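Local structure of phytochromobilin synthase (Solanum lycopersicum, 6KME) at residues 160-165 with 180-185; 104-109 with 223-228; 145-150 with 174-179; 57-62 with 71-76. The protein binds biliverdin IX alpha and probably reduces it, with electrons from ferredoxin, to phytochromobilin, the bilin made for phytochrome. The protein carries 1 engineered substitution. All blocks are in the same frame, centred on the assembly; numbering follows the deposited sequence.

In the fold
Interaction 4 comes first along the chain. It closes the hairpin of strands 51-63 and 69-77, at one edge of the seven-stranded antiparallel sheet. Interaction 2 opens next and closes last. It ties the turn between strands 96-104 and 112-119 to helix 218-238. Its long loop contains interactions 3 and 1, whose segments alternate along the chain. Interaction 3 ties the chain around the end of helix 141-147 to the loop before strand 180-185. Interaction 1 sets the loop after helix 151-160 on that strand, the other edge of the sheet. W163 touches V179 between interactions 1 and 3, and both reach biliverdin. D109 of interaction 2 forms a salt bridge with K145 of interaction 3.

Interaction 1. Residues 160-165 with 180-185; sequences LLPWGG and IWTRFS. With BLA (biliverdine IX alpha), chain B.
W181 gives its indole N-H to the carbonyl of G165. NE1 of W181 and O of G165 lie 2.9 Å apart, at an N-H...O angle of 171°, with the oxygen near the ring plane. The hydroxyl of T182 donates to the carbonyl of P162, OG1 to O 2.7 Å. A chi1 of -169°, with OG1 anti to the backbone N, turns this hydroxyl to the loop. W181 O accepts a hydrogen bond from water 1, which also donates to L161 O, and a weak one from G164 N. Water 3 donates to G164 O and accepts from R183 NE; the direct NE to O bond is weak. Strand 180-185 is an edge of the main antiparallel sheet within the chain, and W181 and R183 line the biliverdin pocket. G164 CA makes a CH-pi contact over one face of the W181 indole. The bilin methyl CMA lies over the other, and W181 CH2 is 3.4 Å from bilin CAA. A leucine in place of W181 would probably leave G165 O without its donor and open a gap between loop and bilin. W181 also points its CD1 edge at the face of W163, T-shaped, with planes at 88°. W163 NE1 is bonded to F299 O.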
# COMPACT_ATOMS: atom_id res chain seq x y z
N LEU A 160 -14.57 10.72 -9.80
CA LEU A 160 -14.82 9.59 -10.69
C LEU A 160 -14.87 8.24 -9.98
O LEU A 160 -15.50 7.31 -10.48
CB LEU A 160 -13.73 9.52 -11.77
CG LEU A 160 -13.42 10.78 -12.57
CD1 LEU A 160 -12.25 10.49 -13.48
CD2 LEU A 160 -14.63 11.22 -13.37
N LEU A 161 -14.18 8.11 -8.84
CA LEU A 161 -14.08 6.88 -8.07
C LEU A 161 -14.53 7.22 -6.65
O LEU A 161 -13.71 7.63 -5.81
CB LEU A 161 -12.66 6.31 -8.09
CG LEU A 161 -12.08 5.86 -9.44
CD1 LEU A 161 -10.57 5.62 -9.39
CD2 LEU A 161 -12.80 4.60 -9.95
N PRO A 162 -15.81 7.05 -6.34
CA PRO A 162 -16.36 7.61 -5.10
C PRO A 162 -15.86 6.91 -3.84
O PRO A 162 -15.49 5.73 -3.84
CB PRO A 162 -17.87 7.41 -5.26
CG PRO A 162 -17.99 6.23 -6.17
CD PRO A 162 -16.84 6.36 -7.14
N TRP A 163 -15.88 7.67 -2.74
CA TRP A 163 -15.51 7.15 -1.42
C TRP A 163 -16.16 5.79 -1.16
O TRP A 163 -17.36 5.61 -1.35
CB TRP A 163 -15.93 8.16 -0.35
CG TRP A 163 -15.48 7.84 1.03
CD1 TRP A 163 -16.27 7.52 2.11
CD2 TRP A 163 -14.12 7.82 1.51
NE1 TRP A 163 -15.49 7.30 3.22
CE2 TRP A 163 -14.17 7.47 2.88
CE3 TRP A 163 -12.87 8.05 0.91
CZ2 TRP A 163 -13.02 7.35 3.67
CZ3 TRP A 163 -11.73 7.93 1.69
CH2 TRP A 163 -11.82 7.59 3.06
N GLY A 164 -15.34 4.83 -0.72
CA GLY A 164 -15.81 3.46 -0.51
C GLY A 164 -16.72 3.26 0.68
O GLY A 164 -17.32 2.19 0.80
N GLY A 165 -16.86 4.25 1.55
CA GLY A 165 -17.71 4.12 2.73
C GLY A 165 -16.90 3.85 3.99
O GLY A 165 -15.68 4.01 4.03
N ILE A 180 -7.35 7.20 -2.86
CA ILE A 180 -8.51 6.65 -3.53
C ILE A 180 -8.88 5.37 -2.79
O ILE A 180 -8.18 4.36 -2.87
CB ILE A 180 -8.23 6.37 -5.01
CG1 ILE A 180 -7.97 7.69 -5.75
CG2 ILE A 180 -9.40 5.60 -5.64
CD1 ILE A 180 -7.43 7.49 -7.15
N TRP A 181 -9.97 5.44 -2.02
CA TRP A 181 -10.56 4.28 -1.36
C TRP A 181 -11.95 4.16 -1.95
O TRP A 181 -12.75 5.09 -1.83
CB TRP A 181 -10.57 4.46 0.17
CG TRP A 181 -11.73 3.76 0.88
CD1 TRP A 181 -12.69 4.34 1.66
CD2 TRP A 181 -12.02 2.35 0.86
NE1 TRP A 181 -13.57 3.38 2.14
CE2 TRP A 181 -13.17 2.15 1.66
CE3 TRP A 181 -11.40 1.24 0.26
CZ2 TRP A 181 -13.73 0.88 1.86
CZ3 TRP A 181 -11.96 -0.02 0.46
CH2 TRP A 181 -13.12 -0.19 1.25
N THR A 182 -12.21 3.07 -2.68
CA THR A 182 -13.42 3.00 -3.48
C THR A 182 -13.85 1.55 -3.64
O THR A 182 -13.05 0.61 -3.53
CB THR A 182 -13.23 3.68 -4.86
OG1 THR A 182 -14.49 3.83 -5.52
CG2 THR A 182 -12.27 2.91 -5.78
N ARG A 183 -15.15 1.38 -3.85
CA ARG A 183 -15.78 0.13 -4.24
C ARG A 183 -16.62 0.42 -5.48
O ARG A 183 -17.32 1.43 -5.53
CB ARG A 183 -16.70 -0.42 -3.12
CG ARG A 183 -16.05 -0.64 -1.75
CD ARG A 183 -17.14 -1.02 -0.70
NE ARG A 183 -16.62 -1.19 0.66
CZ ARG A 183 -16.24 -2.34 1.20
NH1 ARG A 183 -16.31 -3.47 0.50
NH2 ARG A 183 -15.80 -2.38 2.45
N PHE A 184 -16.56 -0.47 -6.47
CA PHE A 184 -17.41 -0.27 -7.64
C PHE A 184 -17.61 -1.59 -8.36
O PHE A 184 -16.80 -2.51 -8.24
CB PHE A 184 -16.82 0.79 -8.60
CG PHE A 184 -15.43 0.49 -9.09
CD1 PHE A 184 -15.22 -0.36 -10.17
CD2 PHE A 184 -14.32 1.10 -8.49
CE1 PHE A 184 -13.92 -0.62 -10.64
CE2 PHE A 184 -13.03 0.84 -8.96
CZ PHE A 184 -12.83 -0.02 -10.02
N SER A 185 -18.72 -1.67 -9.09
CA SER A 185 -19.03 -2.82 -9.92
C SER A 185 -18.21 -2.79 -11.21
O SER A 185 -17.91 -1.72 -11.75
CB SER A 185 -20.52 -2.85 -10.26
OG SER A 185 -21.27 -3.23 -9.12
CHA BLA B . -11.08 -4.96 1.83
NA BLA B . -8.86 -3.62 1.83
C1A BLA B . -10.21 -3.77 2.19
C2A BLA B . -10.57 -2.60 2.99
C3A BLA B . -9.38 -1.75 3.09
C4A BLA B . -8.34 -2.41 2.36
CMA BLA B . -9.21 -0.40 3.79
CAA BLA B . -11.99 -2.42 3.61
CBA BLA B . -12.09 -3.23 4.87
CGA BLA B . -11.62 -2.39 6.11
O1A BLA B . -12.20 -1.35 6.17
O2A BLA B . -10.78 -2.94 6.77
CHB BLA B . -6.90 -1.94 2.12
NB BLA B . -6.20 -1.01 4.25
C1B BLA B . -5.89 -1.46 2.94
C2B BLA B . -4.46 -0.81 2.70
C3B BLA B . -3.96 -0.30 3.90
C4B BLA B . -5.07 -0.47 4.94
CMB BLA B . -3.74 -1.03 1.38
OB BLA B . -5.09 -0.27 6.14
CAB BLA B . -2.73 0.39 4.44
CBB BLA B . -2.26 0.80 5.63
NC BLA B . -6.86 -7.02 -0.63
C1C BLA B . -5.52 -6.80 -1.03
C2C BLA B . -5.01 -8.16 -1.52
C3C BLA B . -6.05 -9.07 -1.39
C4C BLA B . -7.29 -8.35 -0.80
CMC BLA B . -3.56 -8.25 -2.02
OC BLA B . -5.08 -5.66 -0.91
CAC BLA B . -6.00 -10.51 -1.74
CBC BLA B . -5.02 -11.44 -1.70
CHD BLA B . -8.57 -8.70 -0.44
ND BLA B . -9.51 -6.56 0.68
C1D BLA B . -9.59 -7.82 0.26
C2D BLA B . -10.95 -8.44 0.53
C3D BLA B . -11.71 -7.46 1.15
C4D BLA B . -10.81 -6.20 1.28
CMD BLA B . -11.24 -9.87 0.13
CAD BLA B . -13.15 -7.44 1.68
CBD BLA B . -13.35 -8.28 2.93
CGD BLA B . -12.67 -7.69 4.25
O1D BLA B . -12.01 -8.55 4.82
O2D BLA B . -12.92 -6.51 4.45
O HOH W 1 -12.15 7.39 -3.08
O HOH W 2 -17.65 3.49 -3.43
O HOH W 3 -17.21 0.42 3.13

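Interaction 2. Residues 104-109 with 223-228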
# COMPACT_ATOMS: atom_id res chain seq x y z
N PRO A 104 10.66 3.24 0.10
CA PRO A 104 11.93 3.97 -0.04
C PRO A 104 12.98 3.51 0.97
O PRO A 104 12.67 2.95 2.02
CB PRO A 104 11.53 5.43 0.20
CG PRO A 104 10.32 5.34 1.09
CD PRO A 104 9.61 4.04 0.75
N LYS A 105 14.24 3.76 0.62
CA LYS A 105 15.29 3.64 1.61
C LYS A 105 15.09 4.72 2.67
O LYS A 105 14.58 5.80 2.37
CB LYS A 105 16.68 3.76 0.95
CG LYS A 105 17.01 2.58 0.04
CD LYS A 105 18.34 2.72 -0.66
CE LYS A 105 18.53 1.60 -1.67
NZ LYS A 105 19.79 1.76 -2.46
N PRO A 106 15.46 4.44 3.92
CA PRO A 106 15.16 5.39 5.01
C PRO A 106 15.82 6.76 4.84
O PRO A 106 15.38 7.72 5.48
CB PRO A 106 15.68 4.67 6.26
CG PRO A 106 15.64 3.22 5.89
CD PRO A 106 15.99 3.16 4.44
N GLU A 107 16.85 6.88 4.01
CA GLU A 107 17.45 8.18 3.74
C GLU A 107 16.53 9.09 2.92
O GLU A 107 16.73 10.31 2.92
CB GLU A 107 18.78 8.01 3.01
CG GLU A 107 19.91 7.42 3.86
CD GLU A 107 19.78 5.91 4.09
OE1 GLU A 107 19.00 5.25 3.37
OE2 GLU A 107 20.46 5.40 5.00
N PHE A 108 15.54 8.54 2.23
CA PHE A 108 14.64 9.30 1.37
C PHE A 108 13.23 9.23 1.94
O PHE A 108 12.54 8.22 1.78
CB PHE A 108 14.70 8.77 -0.05
CG PHE A 108 16.09 8.75 -0.62
CD1 PHE A 108 16.60 9.87 -1.28
CD2 PHE A 108 16.91 7.65 -0.46
CE1 PHE A 108 17.88 9.87 -1.79
CE2 PHE A 108 18.20 7.64 -0.96
CZ PHE A 108 18.69 8.75 -1.63
N ASP A 109 12.78 10.32 2.56
CA ASP A 109 11.52 10.30 3.30
C ASP A 109 10.28 10.34 2.41
O ASP A 109 9.24 10.90 2.80
CB ASP A 109 11.49 11.45 4.31
CG ASP A 109 11.36 12.82 3.64
OD1 ASP A 109 11.71 12.94 2.44
OD2 ASP A 109 10.91 13.76 4.32
N CYS A 223 14.53 8.03 12.55
CA CYS A 223 13.11 8.33 12.65
C CYS A 223 12.36 7.85 11.41
O CYS A 223 11.29 7.25 11.51
CB CYS A 223 12.89 9.83 12.87
SG CYS A 223 12.97 10.36 14.60
N ASN A 224 12.92 8.11 10.22
CA ASN A 224 12.28 7.63 8.99
C ASN A 224 12.20 6.12 8.97
O ASN A 224 11.24 5.55 8.43
CB ASN A 224 13.05 8.11 7.75
CG ASN A 224 13.13 9.60 7.64
OD1 ASN A 224 12.33 10.33 8.23
ND2 ASN A 224 14.10 10.08 6.86
N CYS A 225 13.21 5.45 9.53
CA CYS A 225 13.25 4.00 9.49
C CYS A 225 12.21 3.40 10.42
O CYS A 225 11.52 2.44 10.06
CB CYS A 225 14.66 3.51 9.86
SG CYS A 225 14.87 1.73 9.79
N GLU A 226 12.06 3.98 11.62
CA GLU A 226 11.03 3.52 12.55
C GLU A 226 9.64 3.75 11.97
O GLU A 226 8.76 2.88 12.09
CB GLU A 226 11.18 4.23 13.90
CG GLU A 226 9.95 4.12 14.79
CD GLU A 226 10.28 3.83 16.25
OE1 GLU A 226 11.40 3.36 16.53
OE2 GLU A 226 9.42 4.08 17.11
N ALA A 227 9.42 4.90 11.32
CA ALA A 227 8.13 5.16 10.70
C ALA A 227 7.79 4.10 9.65
O ALA A 227 6.65 3.63 9.59
CB ALA A 227 8.11 6.57 10.08
N GLN A 228 8.77 3.72 8.83
CA GLN A 228 8.54 2.65 7.86
C GLN A 228 8.31 1.31 8.55
O GLN A 228 7.42 0.55 8.14
CB GLN A 228 9.70 2.54 6.86
CG GLN A 228 9.43 1.49 5.78
CD GLN A 228 10.47 1.44 4.65
OE1 GLN A 228 10.57 0.42 3.96
NE2 GLN A 228 11.20 2.53 4.44
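N224 and Q228 reach from one side of helix 218-238 to the turn that joins strands 96-104 and 112-119. They are one helical turn apart and work as two arms. N224 is the short arm. Its ND2 meets P106 O at 3.0 Å, nearly in line with the C=O bond (175° at the oxygen), and that oxygen lies close to the amide plane. Q228 is the long arm. Its CG is anti to the backbone N (chi1 -176°) and the chain stays extended, which carries NE2 to 2.9 Å from P104 O. This donor is tilted 16° from the carbonyl plane. Along the helix C225 comes between the two arms, and its CB packs on CB of P106 at 3.9 Å. D109 brings only its CB to the amide of N224, with CB to ND2 also 3.9 Å. Its carboxylate leads away to Y146 and K145. The loop is held in shape by a type I turn from K105 to F108, closed by F108 N to K105 O. Each amide is also held at its oxygen: N224 OD1 bonds H134, and Q228 OE1 bonds R82. Flipping either amide would probably cost the bonds at both ends. The arginine would probably polarise the Q228 amide and make its N-H a stronger donor to P104.

Interaction 3. Residues 145-150 with 174-179. With BLA (biliverdine IX alpha), chain B.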
# COMPACT_ATOMS: atom_id res chain seq x y z
N LYS A 145 5.00 19.48 2.40
CA LYS A 145 6.16 19.11 1.60
C LYS A 145 5.77 18.23 0.41
O LYS A 145 6.35 18.34 -0.67
CB LYS A 145 7.18 18.40 2.50
CG LYS A 145 8.42 17.88 1.83
CD LYS A 145 9.30 17.12 2.82
CE LYS A 145 10.65 16.75 2.20
NZ LYS A 145 11.57 16.06 3.15
N TYR A 146 4.79 17.35 0.59
CA TYR A 146 4.55 16.32 -0.41
C TYR A 146 3.19 16.37 -1.09
O TYR A 146 3.06 15.85 -2.20
CB TYR A 146 4.73 14.92 0.21
CG TYR A 146 6.19 14.50 0.24
CD1 TYR A 146 6.90 14.33 -0.95
CD2 TYR A 146 6.86 14.29 1.43
CE1 TYR A 146 8.24 13.95 -0.94
CE2 TYR A 146 8.20 13.90 1.45
CZ TYR A 146 8.88 13.73 0.26
OH TYR A 146 10.21 13.36 0.27
N TYR A 147 2.17 16.96 -0.47
CA TYR A 147 0.82 16.88 -1.02
C TYR A 147 0.24 18.21 -1.47
O TYR A 147 -0.80 18.22 -2.12
CB TYR A 147 -0.14 16.21 -0.01
CG TYR A 147 0.33 14.83 0.35
CD1 TYR A 147 0.06 13.74 -0.47
CD2 TYR A 147 1.11 14.61 1.48
CE1 TYR A 147 0.53 12.46 -0.15
CE2 TYR A 147 1.58 13.35 1.81
CZ TYR A 147 1.29 12.28 0.99
OH TYR A 147 1.77 11.03 1.33
N LYS A 148 0.91 19.33 -1.18
CA LYS A 148 0.35 20.63 -1.53
C LYS A 148 0.01 20.70 -3.01
O LYS A 148 -1.06 21.20 -3.39
CB LYS A 148 1.33 21.75 -1.16
N ASP A 149 0.89 20.17 -3.86
CA ASP A 149 0.75 20.27 -5.31
C ASP A 149 0.00 19.09 -5.92
O ASP A 149 -0.16 19.05 -7.15
CB ASP A 149 2.14 20.40 -5.94
CG ASP A 149 2.80 21.74 -5.61
OD1 ASP A 149 2.07 22.74 -5.43
OD2 ASP A 149 4.05 21.80 -5.51
N LEU A 150 -0.47 18.15 -5.10
CA LEU A 150 -1.21 16.98 -5.57
C LEU A 150 -2.69 17.01 -5.22
O LEU A 150 -3.41 16.06 -5.56
CB LEU A 150 -0.59 15.72 -5.00
CG LEU A 150 0.85 15.44 -5.41
CD1 LEU A 150 1.31 14.12 -4.81
CD2 LEU A 150 0.97 15.45 -6.92
N PHE A 174 -2.75 5.94 8.12
CA PHE A 174 -1.76 5.67 7.09
C PHE A 174 -2.12 6.24 5.72
O PHE A 174 -1.33 6.10 4.78
CB PHE A 174 -1.53 4.15 6.99
CG PHE A 174 -1.16 3.52 8.30
CD1 PHE A 174 0.13 3.65 8.82
CD2 PHE A 174 -2.11 2.83 9.05
CE1 PHE A 174 0.48 3.09 10.05
CE2 PHE A 174 -1.77 2.26 10.29
CZ PHE A 174 -0.47 2.39 10.78
N PHE A 175 -3.27 6.90 5.56
CA PHE A 175 -3.70 7.37 4.25
C PHE A 175 -3.41 8.86 4.09
O PHE A 175 -3.40 9.62 5.06
CB PHE A 175 -5.20 7.11 4.04
CG PHE A 175 -5.55 5.66 3.83
CD1 PHE A 175 -4.56 4.70 3.64
CD2 PHE A 175 -6.88 5.25 3.81
CE1 PHE A 175 -4.88 3.37 3.45
CE2 PHE A 175 -7.21 3.91 3.61
CZ PHE A 175 -6.22 2.97 3.43
N SER A 176 -3.16 9.26 2.85
CA SER A 176 -2.90 10.65 2.49
C SER A 176 -4.20 11.35 2.12
O SER A 176 -5.23 10.70 1.95
CB SER A 176 -1.92 10.70 1.33
OG SER A 176 -2.61 10.76 0.10
N PRO A 177 -4.19 12.68 1.99
CA PRO A 177 -5.42 13.39 1.56
C PRO A 177 -5.83 13.11 0.13
O PRO A 177 -6.93 13.53 -0.26
CB PRO A 177 -5.06 14.87 1.74
CG PRO A 177 -3.82 14.90 2.59
CD PRO A 177 -3.10 13.63 2.28
N ILE A 178 -5.01 12.44 -0.68
CA ILE A 178 -5.41 12.12 -2.05
C ILE A 178 -5.75 10.64 -2.20
O ILE A 178 -5.86 10.15 -3.33
CB ILE A 178 -4.34 12.54 -3.07
CG1 ILE A 178 -3.05 11.73 -2.90
CG2 ILE A 178 -4.10 14.04 -2.99
CD1 ILE A 178 -2.05 11.91 -4.06
N VAL A 179 -5.93 9.91 -1.09
CA VAL A 179 -6.19 8.48 -1.17
C VAL A 179 -7.44 8.22 -2.01
O VAL A 179 -8.44 8.95 -1.94
CB VAL A 179 -6.35 7.85 0.23
CG1 VAL A 179 -7.56 8.46 0.99
CG2 VAL A 179 -6.50 6.34 0.11
CHA BLA B . -11.08 -4.96 1.83
NA BLA B . -8.86 -3.62 1.83
C1A BLA B . -10.21 -3.77 2.19
C2A BLA B . -10.57 -2.60 2.99
C3A BLA B . -9.38 -1.75 3.09
C4A BLA B . -8.34 -2.41 2.36
CMA BLA B . -9.21 -0.40 3.79
CAA BLA B . -11.99 -2.42 3.61
CBA BLA B . -12.09 -3.23 4.87
CGA BLA B . -11.62 -2.39 6.11
O1A BLA B . -12.20 -1.35 6.17
O2A BLA B . -10.78 -2.94 6.77
CHB BLA B . -6.90 -1.94 2.12
NB BLA B . -6.20 -1.01 4.25
C1B BLA B . -5.89 -1.46 2.94
C2B BLA B . -4.46 -0.81 2.70
C3B BLA B . -3.96 -0.30 3.90
C4B BLA B . -5.07 -0.47 4.94
CMB BLA B . -3.74 -1.03 1.38
OB BLA B . -5.09 -0.27 6.14
CAB BLA B . -2.73 0.39 4.44
CBB BLA B . -2.26 0.80 5.63
NC BLA B . -6.86 -7.02 -0.63
C1C BLA B . -5.52 -6.80 -1.03
C2C BLA B . -5.01 -8.16 -1.52
C3C BLA B . -6.05 -9.07 -1.39
C4C BLA B . -7.29 -8.35 -0.80
CMC BLA B . -3.56 -8.25 -2.02
OC BLA B . -5.08 -5.66 -0.91
CAC BLA B . -6.00 -10.51 -1.74
CBC BLA B . -5.02 -11.44 -1.70
CHD BLA B . -8.57 -8.70 -0.44
ND BLA B . -9.51 -6.56 0.68
C1D BLA B . -9.59 -7.82 0.26
C2D BLA B . -10.95 -8.44 0.53
C3D BLA B . -11.71 -7.46 1.15
C4D BLA B . -10.81 -6.20 1.28
CMD BLA B . -11.24 -9.87 0.13
CAD BLA B . -13.15 -7.44 1.68
CBD BLA B . -13.35 -8.28 2.93
CGD BLA B . -12.67 -7.69 4.25
O1D BLA B . -12.01 -8.55 4.82
O2D BLA B . -12.92 -6.51 4.45
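A type I turn, S176 to V179, leads into edge strand 180-185, and the chain around the end of helix 141-147 packs against it through Y147 and L150. The turn is also an ST turn: S176 OG accepts from I178 N at 3.0 Å. Y147 lies across the turn. P177 CD sits over one face of its ring, off centre toward the CG rim, in a CH-pi contact of 4.2 Å from CD to the ring centroid. The S176 CB comes obliquely to the far half of the ring, 3.4 Å from CE1 of Y147. Further along, L150 meets I178. The two side chains touch at their CD1 atoms, 4.1 Å apart, and I178 CG2 lies 3.3 Å from L150 O. I178 has CG1 between the backbone N and the carbonyl carbon (chi1 66°), and chi2 then extends CD1 to the leucine. The loop just before the turn belongs to the biliverdin pocket. F174 CB is 3.7 Å from the bilin vinyl carbon CBB, and F175 CE1 is 3.8 Å from CAB. The phenol OH of Y147 is bonded to L130 O, and S176 OG also to D129. A valine in place of Y147 would probably leave L130 O without this partner and uncover P177 CD and the serine CB. The contact across the two segments is apolar, while its buried hydroxyls are satisfied by strand 123-131. Apolar packing thus joins the turn to residues 145-150, and the polar bonds link both to the sheet.

Interaction 4. Residues 57-62 with 71-76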
# COMPACT_ATOMS: atom_id res chain seq x y z
N GLU A 57 14.83 -14.68 -6.08
CA GLU A 57 15.26 -16.07 -6.02
C GLU A 57 14.46 -16.89 -5.02
O GLU A 57 14.60 -18.12 -5.00
CB GLU A 57 16.74 -16.16 -5.66
CG GLU A 57 17.63 -15.31 -6.54
CD GLU A 57 18.92 -14.98 -5.85
OE1 GLU A 57 19.28 -15.72 -4.91
OE2 GLU A 57 19.58 -13.99 -6.25
N LYS A 58 13.65 -16.25 -4.18
CA LYS A 58 12.82 -16.95 -3.21
C LYS A 58 11.32 -16.74 -3.42
O LYS A 58 10.54 -17.55 -2.91
CB LYS A 58 13.19 -16.53 -1.78
N TYR A 59 10.91 -15.72 -4.18
CA TYR A 59 9.49 -15.41 -4.40
C TYR A 59 9.30 -15.06 -5.87
O TYR A 59 9.64 -13.95 -6.29
CB TYR A 59 9.03 -14.27 -3.49
CG TYR A 59 9.19 -14.62 -2.04
CD1 TYR A 59 8.24 -15.40 -1.39
CD2 TYR A 59 10.32 -14.23 -1.33
CE1 TYR A 59 8.40 -15.77 -0.06
CE2 TYR A 59 10.49 -14.58 -0.01
CZ TYR A 59 9.53 -15.35 0.62
OH TYR A 59 9.70 -15.70 1.94
N SER A 60 8.75 -15.99 -6.65
CA SER A 60 8.53 -15.70 -8.06
C SER A 60 7.18 -16.23 -8.52
O SER A 60 6.37 -15.48 -9.07
CB SER A 60 9.65 -16.29 -8.92
OG SER A 60 9.73 -17.69 -8.76
N SER A 61 6.92 -17.51 -8.28
CA SER A 61 5.69 -18.15 -8.72
C SER A 61 5.26 -19.17 -7.68
O SER A 61 6.08 -19.93 -7.16
CB SER A 61 5.87 -18.83 -10.08
OG SER A 61 4.70 -19.52 -10.45
N LEU A 62 3.96 -19.18 -7.39
CA LEU A 62 3.42 -20.06 -6.36
C LEU A 62 2.00 -20.46 -6.77
O LEU A 62 1.19 -19.59 -7.10
CB LEU A 62 3.43 -19.34 -5.01
CG LEU A 62 3.66 -20.10 -3.71
CD1 LEU A 62 4.89 -20.99 -3.79
CD2 LEU A 62 3.78 -19.08 -2.58
N LEU A 71 -0.02 -17.33 -8.13
CA LEU A 71 0.46 -16.08 -7.56
C LEU A 71 1.79 -15.76 -8.24
O LEU A 71 2.69 -16.60 -8.25
CB LEU A 71 0.63 -16.18 -6.04
CG LEU A 71 -0.60 -16.36 -5.13
CD1 LEU A 71 -1.34 -17.68 -5.36
CD2 LEU A 71 -0.14 -16.27 -3.68
N GLN A 72 1.89 -14.58 -8.84
CA GLN A 72 3.10 -14.16 -9.54
C GLN A 72 3.72 -12.99 -8.78
O GLN A 72 3.04 -12.02 -8.45
CB GLN A 72 2.79 -13.75 -10.98
CG GLN A 72 2.06 -14.80 -11.78
CD GLN A 72 1.03 -14.20 -12.71
OE1 GLN A 72 1.37 -13.60 -13.73
NE2 GLN A 72 -0.25 -14.33 -12.35
N MET A 73 5.03 -13.10 -8.50
CA MET A 73 5.71 -12.11 -7.68
C MET A 73 6.95 -11.59 -8.38
O MET A 73 7.72 -12.35 -8.98
CB MET A 73 6.08 -12.70 -6.32
CG MET A 73 4.85 -13.00 -5.48
SD MET A 73 5.15 -14.09 -4.09
CE MET A 73 5.29 -15.68 -4.91
N LEU A 74 7.15 -10.27 -8.30
CA LEU A 74 8.31 -9.60 -8.88
C LEU A 74 8.90 -8.66 -7.84
O LEU A 74 8.17 -8.12 -7.01
CB LEU A 74 7.92 -8.82 -10.13
CG LEU A 74 7.33 -9.57 -11.31
CD1 LEU A 74 6.71 -8.55 -12.24
CD2 LEU A 74 8.42 -10.36 -12.03
N SER A 75 10.21 -8.45 -7.89
CA SER A 75 10.79 -7.53 -6.92
C SER A 75 12.05 -6.88 -7.50
O SER A 75 12.80 -7.49 -8.27
CB SER A 75 11.10 -8.22 -5.58
OG SER A 75 11.87 -9.40 -5.74
N PHE A 76 12.25 -5.61 -7.12
CA PHE A 76 13.33 -4.80 -7.66
C PHE A 76 13.78 -3.83 -6.57
O PHE A 76 13.10 -3.64 -5.56
CB PHE A 76 12.90 -4.04 -8.91
CG PHE A 76 12.39 -4.92 -10.01
CD1 PHE A 76 13.27 -5.50 -10.92
CD2 PHE A 76 11.04 -5.18 -10.13
CE1 PHE A 76 12.80 -6.31 -11.93
CE2 PHE A 76 10.56 -5.99 -11.14
CZ PHE A 76 11.43 -6.56 -12.03
O HOH W 4 10.15 -11.42 -6.56
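M73 has CG beside the backbone N (chi1 -67°), and its chain bends at chi3 (-76°). The first torsion sends the thioether across to the partner strand, and the bend carries CE on to the backbone at S60 and to L62. SD of M73 then lies 3.9 Å from CB of Y59, and CE of M73 is 4.1 Å from CB of L62. The sulfur also makes an oblique Met-aromatic contact with the Y59 ring, 5.5 Å from its centroid. The backbones form an antiparallel hairpin. L62 and L71 are a hydrogen-bonded pair, with L62 N to L71 O at 3.0 Å and L71 N to L62 O at 2.8 Å. S61 and Q72 are the non-hydrogen-bonded pair beside it. M73 N still reaches S60 O at 2.8 Å. On the Y59 side of S60 the chains part. There water 4 donates to Y59 O and is hydrogen-bonded to S75 OG. The side-chain amide of Q56 bonds the inner strand, NE2 to M73 O and OE1 to S75 N. Helix 251-262 packs on Y59 and M73 through F261, and its D256 holds the Y59 hydroxyl. Strand 81-91 flanks strand 69-77 on the other side, and helix 34-47 touches Q72 and L74.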